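Local coordinates for protein 3-dehydroquinate dehydratase (Zymomonas mobilis subsp. mobilis, PDB 6SMF) that probably catalyses the trans-dehydration of 3-dehydroquinate to 3-dehydroshikimate, a step of chorismate biosynthesis, as a homododecamer, at residues P8-L13 with L141-A146; G61-W66 with V78-A83. All blocks are in the same frame, centred on the assembly; numbering follows the deposited sequence. Where two conformers were deposited one is given.

Interaction 1: P8-L13 with L141-A146; sequences PTIFIL and LALDAA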
ATOM      1  N   PRO A   8     -36.108  30.284 -10.356  1.00110.53           N
ATOM      2  CA  PRO A   8     -35.090  29.573  -9.602  1.00105.12           C
ATOM      3  C   PRO A   8     -33.723  29.911 -10.204  1.00100.17           C
ATOM      4  O   PRO A   8     -33.631  29.979 -11.400  1.00 98.23           O
ATOM      5  CB  PRO A   8     -35.414  28.077  -9.795  1.00104.34           C
ATOM      6  CG  PRO A   8     -36.845  28.020 -10.269  1.00110.55           C
ATOM      7  CD  PRO A   8     -37.199  29.400 -10.785  1.00114.78           C
ATOM      8  N   THR A   9     -32.711  30.161  -9.375  1.00 97.51           N
ATOM      9  CA  THR A   9     -31.342  30.447  -9.869  1.00 97.37           C
ATOM     10  C   THR A   9     -30.470  29.189  -9.677  1.00 93.73           C
ATOM     11  O   THR A   9     -30.577  28.496  -8.646  1.00 94.08           O
ATOM     12  CB  THR A   9     -30.804  31.769  -9.300  1.00101.47           C
ATOM     13  OG1 THR A   9     -29.929  31.443  -8.219  1.00103.27           O
ATOM     14  CG2 THR A   9     -31.884  32.757  -8.894  1.00107.64           C
ATOM     15  N   ILE A  10     -29.679  28.842 -10.687  1.00 90.69           N
ATOM     16  CA  ILE A  10     -28.764  27.669 -10.629  1.00 84.30           C
ATOM     17  C   ILE A  10     -27.342  28.163 -10.859  1.00 82.51           C
ATOM     18  O   ILE A  10     -27.067  28.625 -11.975  1.00 85.06           O
ATOM     19  CB  ILE A  10     -29.183  26.606 -11.651  1.00 85.47           C
ATOM     20  CG1 ILE A  10     -30.489  25.918 -11.266  1.00 89.01           C
ATOM     21  CG2 ILE A  10     -28.093  25.585 -11.834  1.00 84.28           C
ATOM     22  CD1 ILE A  10     -31.092  25.143 -12.423  1.00 91.54           C
ATOM     23  N   PHE A  11     -26.490  28.076  -9.841  1.00 83.47           N
ATOM     24  CA  PHE A  11     -25.041  28.357  -9.937  1.00 84.98           C
ATOM     25  C   PHE A  11     -24.378  27.255 -10.781  1.00 84.83           C
ATOM     26  O   PHE A  11     -24.701  26.040 -10.661  1.00 81.98           O
ATOM     27  CB  PHE A  11     -24.429  28.428  -8.542  1.00 88.21           C
ATOM     28  CG  PHE A  11     -24.635  29.744  -7.841  1.00 94.79           C
ATOM     29  CD1 PHE A  11     -25.903  30.247  -7.648  1.00100.47           C
ATOM     30  CD2 PHE A  11     -23.553  30.476  -7.366  1.00 96.77           C
ATOM     31  CE1 PHE A  11     -26.082  31.472  -7.030  1.00100.65           C
ATOM     32  CE2 PHE A  11     -23.739  31.677  -6.705  1.00 94.66           C
ATOM     33  CZ  PHE A  11     -25.001  32.185  -6.574  1.00 97.97           C
ATOM     34  N   ILE A  12     -23.499  27.690 -11.679  1.00 83.04           N
ATOM     35  CA  ILE A  12     -22.647  26.801 -12.502  1.00 77.78           C
ATOM     36  C   ILE A  12     -21.226  27.290 -12.278  1.00 75.72           C
ATOM     37  O   ILE A  12     -20.922  28.430 -12.701  1.00 74.86           O
ATOM     38  CB  ILE A  12     -23.063  26.850 -13.970  1.00 79.31           C
ATOM     39  CG1 ILE A  12     -24.550  26.522 -14.139  1.00 82.65           C
ATOM     40  CG2 ILE A  12     -22.171  25.939 -14.794  1.00 76.69           C
ATOM     41  CD1 ILE A  12     -25.026  26.495 -15.585  1.00 83.05           C
ATOM     42  N   LEU A  13     -20.433  26.479 -11.582  1.00 71.37           N
ATOM     43  CA  LEU A  13     -19.119  26.889 -11.058  1.00 74.79           C
ATOM     44  C   LEU A  13     -18.028  26.063 -11.737  1.00 70.54           C
ATOM     45  O   LEU A  13     -18.087  24.833 -11.660  1.00 71.33           O
ATOM     46  CB  LEU A  13     -19.127  26.694  -9.545  1.00 76.17           C
ATOM     47  CG  LEU A  13     -20.185  27.469  -8.774  1.00 80.69           C
ATOM     48  CD1 LEU A  13     -20.107  27.149  -7.282  1.00 80.63           C
ATOM     49  CD2 LEU A  13     -20.034  28.958  -9.003  1.00 81.53           C
ATOM     50  N   LEU A 141     -26.970  18.463 -19.919  1.00 85.93           N
ATOM     51  CA  LEU A 141     -27.665  17.353 -19.194  1.00 83.14           C
ATOM     52  C   LEU A 141     -27.837  17.702 -17.713  1.00 81.36           C
ATOM     53  O   LEU A 141     -28.927  17.450 -17.124  1.00 84.24           O
ATOM     54  CB  LEU A 141     -26.842  16.075 -19.308  1.00 81.46           C
ATOM     55  CG  LEU A 141     -26.842  15.399 -20.678  1.00 81.38           C
ATOM     56  CD1 LEU A 141     -25.646  14.463 -20.803  1.00 81.60           C
ATOM     57  CD2 LEU A 141     -28.119  14.615 -20.875  1.00 82.44           C
ATOM     58  N   ALA A 142     -26.781  18.242 -17.132  1.00 78.07           N
ATOM     59  CA  ALA A 142     -26.736  18.684 -15.723  1.00 77.50           C
ATOM     60  C   ALA A 142     -27.807  19.768 -15.537  1.00 81.87           C
ATOM     61  O   ALA A 142     -28.564  19.693 -14.567  1.00 85.68           O
ATOM     62  CB  ALA A 142     -25.331  19.164 -15.404  1.00 74.45           C
ATOM     63  N   LEU A 143     -27.925  20.704 -16.473  1.00 80.12           N
ATOM     64  CA  LEU A 143     -28.877  21.831 -16.338  1.00 84.33           C
ATOM     65  C   LEU A 143     -30.324  21.305 -16.447  1.00 88.71           C
ATOM     66  O   LEU A 143     -31.171  21.810 -15.656  1.00 90.72           O
ATOM     67  CB  LEU A 143     -28.541  22.937 -17.344  1.00 83.30           C
ATOM     68  CG  LEU A 143     -29.430  24.187 -17.268  1.00 88.54           C
ATOM     69  CD1 LEU A 143     -29.599  24.723 -15.844  1.00 87.35           C
ATOM     70  CD2 LEU A 143     -28.898  25.287 -18.180  1.00 91.10           C
ATOM     71  N   ASP A 144     -30.614  20.330 -17.338  1.00 91.84           N
ATOM     72  CA  ASP A 144     -31.964  19.689 -17.439  0.50 94.91           C
ATOM     73  C   ASP A 144     -32.261  19.000 -16.093  1.00 91.90           C
ATOM     74  O   ASP A 144     -33.320  19.209 -15.531  1.00 92.56           O
ATOM     75  CB  ASP A 144     -32.089  18.649 -18.567  0.50 96.73           C
ATOM     76  CG  ASP A 144     -32.366  19.142 -19.989  0.50101.56           C
ATOM     77  OD1 ASP A 144     -33.297  19.961 -20.202  0.50104.92           O
ATOM     78  OD2 ASP A 144     -31.678  18.645 -20.910  0.50103.73           O
ATOM     79  N   ALA A 145     -31.328  18.202 -15.585  1.00 90.63           N
ATOM     80  CA  ALA A 145     -31.556  17.389 -14.366  1.00 89.62           C
ATOM     81  C   ALA A 145     -31.820  18.327 -13.162  1.00 92.36           C
ATOM     82  O   ALA A 145     -32.692  17.998 -12.285  1.00 92.12           O
ATOM     83  CB  ALA A 145     -30.356  16.509 -14.178  1.00 83.46           C
ATOM     84  N   ALA A 146     -31.052  19.434 -13.143  1.00 88.05           N
ATOM     85  CA  ALA A 146     -31.010  20.483 -12.100  1.00 86.61           C
ATOM     86  C   ALA A 146     -32.325  21.262 -12.080  1.00 94.10           C
ATOM     87  O   ALA A 146     -32.798  21.616 -10.978  1.00 97.17           O
ATOM     88  CB  ALA A 146     -29.829  21.374 -12.375  1.00 79.70           C
TER
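Ile10, on strand 9-14, reaches helix 136-147 through the end of its longer branch, which meets Leu143 and Ala146. CB leaves the strand toward the helix and there the side chain divides. The short branch, CG2, is 4.4 Å from Leu143 CD1, a looser approach than that of the long branch. CG1 lies anti to the carbonyl carbon and acts mainly as a spacer, since its nearest helix atom, Ala146 CB, is 4.7 Å away. With CD1 extended beyond it (chi2 165°), the branch ends against two methyls about one helical turn apart: CD1 is 3.8 Å from Leu143 CD1 and 4.0 Å from Ala146 CB. Leu143 does not aim its first bond straight at the strand. Its CG, anti to the backbone N, carries the CD1 methyl in to meet Ile10 at an oblique angle between the two side chains. Ile12 faces the same helix more distantly, its CD1 being 4.8 Å from Leu143 CD2.

Leu143 also touches Val52 of strand 51-56 and Gln44 of helix 34-48, and Ile10 rests on Ile79 of strand 77-81, so the joint belongs to a wider layer between the sheet and the helices on this face. Only methyl groups meet closely here, and all three residues are buried; the contact therefore rests on dispersion and exclusion of water, without directional bonds to fix its geometry.

Interaction 2: G61-W66 with V78-A83; sequences GALIDW and VILNAA. With SO4 (sulfate ion), chain G.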
ATOM      1  N   GLY A  61     -10.437  28.378  -2.916  1.00 70.66           N
ATOM      2  CA  GLY A  61     -11.228  29.193  -1.993  1.00 73.97           C
ATOM      3  C   GLY A  61     -12.435  29.830  -2.673  1.00 75.87           C
ATOM      4  O   GLY A  61     -13.521  29.937  -2.008  1.00 78.62           O
ATOM      5  N   ALA A  62     -12.284  30.298  -3.920  1.00 74.34           N
ATOM      6  CA  ALA A  62     -13.408  30.915  -4.660  1.00 74.22           C
ATOM      7  C   ALA A  62     -14.555  29.906  -4.810  1.00 69.20           C
ATOM      8  O   ALA A  62     -15.697  30.265  -4.540  1.00 71.31           O
ATOM      9  CB  ALA A  62     -12.949  31.479  -5.970  1.00 78.14           C
ATOM     10  N   LEU A  63     -14.277  28.662  -5.169  1.00 68.31           N
ATOM     11  CA  LEU A  63     -15.346  27.644  -5.368  1.00 66.16           C
ATOM     12  C   LEU A  63     -16.103  27.433  -4.057  1.00 67.38           C
ATOM     13  O   LEU A  63     -17.344  27.272  -4.089  1.00 67.70           O
ATOM     14  CB  LEU A  63     -14.724  26.360  -5.897  1.00 62.38           C
ATOM     15  CG  LEU A  63     -14.014  26.541  -7.233  1.00 64.10           C
ATOM     16  CD1 LEU A  63     -13.291  25.294  -7.638  1.00 64.68           C
ATOM     17  CD2 LEU A  63     -14.992  26.912  -8.306  1.00 67.62           C
ATOM     18  N   ILE A  64     -15.400  27.477  -2.934  1.00 68.33           N
ATOM     19  CA  ILE A  64     -16.041  27.267  -1.606  1.00 68.40           C
ATOM     20  C   ILE A  64     -16.924  28.489  -1.303  1.00 74.61           C
ATOM     21  O   ILE A  64     -18.140  28.276  -1.017  1.00 72.29           O
ATOM     22  CB  ILE A  64     -14.984  26.983  -0.536  1.00 67.08           C
ATOM     23  CG1 ILE A  64     -14.258  25.658  -0.831  1.00 68.03           C
ATOM     24  CG2 ILE A  64     -15.613  26.997   0.827  1.00 64.11           C
ATOM     25  CD1 ILE A  64     -12.862  25.566  -0.244  1.00 65.58           C
ATOM     26  N   ASP A  65     -16.368  29.708  -1.416  1.00 73.84           N
ATOM     27  CA  ASP A  65     -17.146  30.979  -1.239  1.00 75.81           C
ATOM     28  C   ASP A  65     -18.448  30.871  -2.049  1.00 72.80           C
ATOM     29  O   ASP A  65     -19.512  31.107  -1.507  1.00 72.26           O
ATOM     30  CB  ASP A  65     -16.380  32.232  -1.692  1.00 76.99           C
ATOM     31  CG  ASP A  65     -15.041  32.550  -1.003  1.00 81.96           C
ATOM     32  OD1 ASP A  65     -14.852  32.166   0.208  1.00 80.59           O
ATOM     33  OD2 ASP A  65     -14.237  33.251  -1.667  1.00 84.78           O
ATOM     34  N   TRP A  66     -18.356  30.438  -3.306  1.00 74.65           N
ATOM     35  CA  TRP A  66     -19.497  30.359  -4.262  1.00 75.03           C
ATOM     36  C   TRP A  66     -20.473  29.269  -3.822  1.00 76.22           C
ATOM     37  O   TRP A  66     -21.669  29.522  -3.825  1.00 77.79           O
ATOM     38  CB  TRP A  66     -19.024  30.187  -5.715  1.00 74.11           C
ATOM     39  CG  TRP A  66     -18.312  31.402  -6.216  1.00 78.03           C
ATOM     40  CD1 TRP A  66     -18.466  32.680  -5.758  1.00 85.74           C
ATOM     41  CD2 TRP A  66     -17.351  31.481  -7.273  1.00 79.81           C
ATOM     42  NE1 TRP A  66     -17.636  33.535  -6.422  1.00 86.79           N
ATOM     43  CE2 TRP A  66     -16.962  32.836  -7.377  1.00 82.52           C
ATOM     44  CE3 TRP A  66     -16.778  30.553  -8.144  1.00 81.32           C
ATOM     45  CZ2 TRP A  66     -16.036  33.279  -8.316  1.00 84.03           C
ATOM     46  CZ3 TRP A  66     -15.875  30.995  -9.090  1.00 82.97           C
ATOM     47  CH2 TRP A  66     -15.506  32.337  -9.167  1.00 81.40           C
ATOM     48  N   VAL A  78     -26.445  23.649  -7.645  1.00 79.37           N
ATOM     49  CA  VAL A  78     -25.081  24.006  -8.140  1.00 75.49           C
ATOM     50  C   VAL A  78     -24.624  22.908  -9.095  1.00 73.45           C
ATOM     51  O   VAL A  78     -24.712  21.713  -8.771  1.00 73.31           O
ATOM     52  CB  VAL A  78     -24.053  24.181  -7.018  1.00 77.59           C
ATOM     53  CG1 VAL A  78     -22.665  24.477  -7.566  1.00 78.97           C
ATOM     54  CG2 VAL A  78     -24.482  25.262  -6.053  1.00 83.67           C
ATOM     55  N   ILE A  79     -24.180  23.324 -10.264  1.00 73.28           N
ATOM     56  CA  ILE A  79     -23.471  22.448 -11.217  1.00 70.52           C
ATOM     57  C   ILE A  79     -22.009  22.815 -11.023  1.00 71.38           C
ATOM     58  O   ILE A  79     -21.705  24.012 -11.131  1.00 71.14           O
ATOM     59  CB  ILE A  79     -23.979  22.695 -12.636  1.00 73.53           C
ATOM     60  CG1 ILE A  79     -25.453  22.288 -12.801  1.00 77.33           C
ATOM     61  CG2 ILE A  79     -23.077  22.016 -13.634  1.00 73.22           C
ATOM     62  CD1 ILE A  79     -26.137  22.862 -14.072  1.00 80.21           C
ATOM     63  N   LEU A  80     -21.178  21.846 -10.644  1.00 69.50           N
ATOM     64  CA  LEU A  80     -19.781  22.102 -10.220  1.00 67.19           C
ATOM     65  C   LEU A  80     -18.835  21.238 -11.041  1.00 64.15           C
ATOM     66  O   LEU A  80     -18.973  20.018 -11.020  1.00 60.18           O
ATOM     67  CB  LEU A  80     -19.630  21.791  -8.727  1.00 65.61           C
ATOM     68  CG  LEU A  80     -18.214  21.944  -8.188  1.00 62.36           C
ATOM     69  CD1 LEU A  80     -17.696  23.370  -8.419  1.00 64.09           C
ATOM     70  CD2 LEU A  80     -18.179  21.558  -6.709  1.00 65.83           C
ATOM     71  N   ASN A  81     -17.949  21.896 -11.773  1.00 67.44           N
ATOM     72  CA  ASN A  81     -16.764  21.297 -12.421  1.00 64.00           C
ATOM     73  C   ASN A  81     -15.547  21.888 -11.708  1.00 64.39           C
ATOM     74  O   ASN A  81     -15.115  22.969 -12.078  1.00 69.83           O
ATOM     75  CB  ASN A  81     -16.787  21.559 -13.926  1.00 65.42           C
ATOM     76  CG  ASN A  81     -15.683  20.786 -14.583  1.00 65.43           C
ATOM     77  OD1 ASN A  81     -14.790  20.353 -13.872  1.00 65.53           O
ATOM     78  ND2 ASN A  81     -15.732  20.612 -15.896  1.00 64.88           N
ATOM     79  N   ALA A  82     -15.082  21.254 -10.641  1.00 62.99           N
ATOM     80  CA  ALA A  82     -13.933  21.706  -9.824  1.00 60.79           C
ATOM     81  C   ALA A  82     -12.605  21.472 -10.559  1.00 58.37           C
ATOM     82  O   ALA A  82     -11.573  21.795 -10.004  1.00 59.06           O
ATOM     83  CB  ALA A  82     -13.964  20.986  -8.501  1.00 59.82           C
ATOM     84  N   ALA A  83     -12.629  20.926 -11.768  1.00 60.91           N
ATOM     85  CA  ALA A  83     -11.415  20.576 -12.554  1.00 59.76           C
ATOM     86  C   ALA A  83     -10.411  19.840 -11.641  1.00 61.30           C
ATOM     87  O   ALA A  83     -10.861  18.881 -10.952  1.00 54.88           O
ATOM     88  CB  ALA A  83     -10.831  21.791 -13.194  1.00 59.12           C
TER
HETATM   89  S   SO4 G 203      -6.492  30.305  -2.688  1.00 98.64           S
HETATM   90  O1  SO4 G 203      -6.610  31.755  -2.672  1.00 87.41           O
HETATM   91  O2  SO4 G 203      -5.803  29.904  -1.469  1.00 81.01           O
HETATM   92  O3  SO4 G 203      -7.857  29.701  -2.761  1.00 72.87           O
HETATM   93  O4  SO4 G 203      -5.677  29.903  -3.848  1.00 87.81           O
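Leu63 of helix 60-72 spreads its two methyls over the end of strand 77-81 and the turn that follows. CD2 faces Leu80, with 4.5 Å to the CD1 methyl of that leucine, while CD1 lies over Ala82, 4.3 Å from its CA and 4.4 Å from its CB. These are loose apolar approaches. Leu80 joins in because its CG is anti to the backbone N (chi1 177°), which brings the end of the side chain nearer the helix than its first bond would suggest. Ile92 of helix 90-98 touches both leucines and closes the group.

Behind Ala82 the chain is held by Asn81, whose side chain starts away from the helix. Its OD1 accepts from Ala83 N at 3.1 Å, with an N-H...O angle of 152° and the donor tilted 26° from the carbonyl plane, forming an Asx turn. The ND2 is hydrogen-bonded to Tyr139 OH and to a citrate, probably from the crystallisation liquor, which is consistent with the predicted role of Asn81 in substrate binding.

At the N-terminal end of the segment 61-66, Gly61 N donates a hydrogen bond to O3 of a sulfate, probably also from the liquor, at 2.9 Å. The same ion is hydrogen-bonded by His59 of this chain and by Gly61 and His59 of two neighbouring subunits, one of which also gives Asn58 and His59 to Asp65 as hydrogen-bond partners.

A helix packed over a parallel strand whose last residue is a predicted substrate ligand is characteristic of the flavodoxin-like alpha/beta fold of type II dehydroquinases, whose active site lies at the C-terminal ends of the strands.

How the interactions relate
From the N terminus, strand 9-14 runs first and lies between strands 51-56 and 77-81 in the parallel sheet. After strand 51-56, the helix of 61-66 leads to strand 77-81, and interaction 2 closes this short loop of 11 intervening residues. Interaction 1 closes only near the C terminus, when helix 136-147 returns to the first strand, so its loop encloses that of interaction 2 and the two do not cross. They meet through the sheet: Phe11 O to Ile79 N and Leu13 N to Ile79 O, each 2.8 Å, are probable hydrogen bonds. Together they tie helices from opposite faces of the sheet to two adjacent central strands.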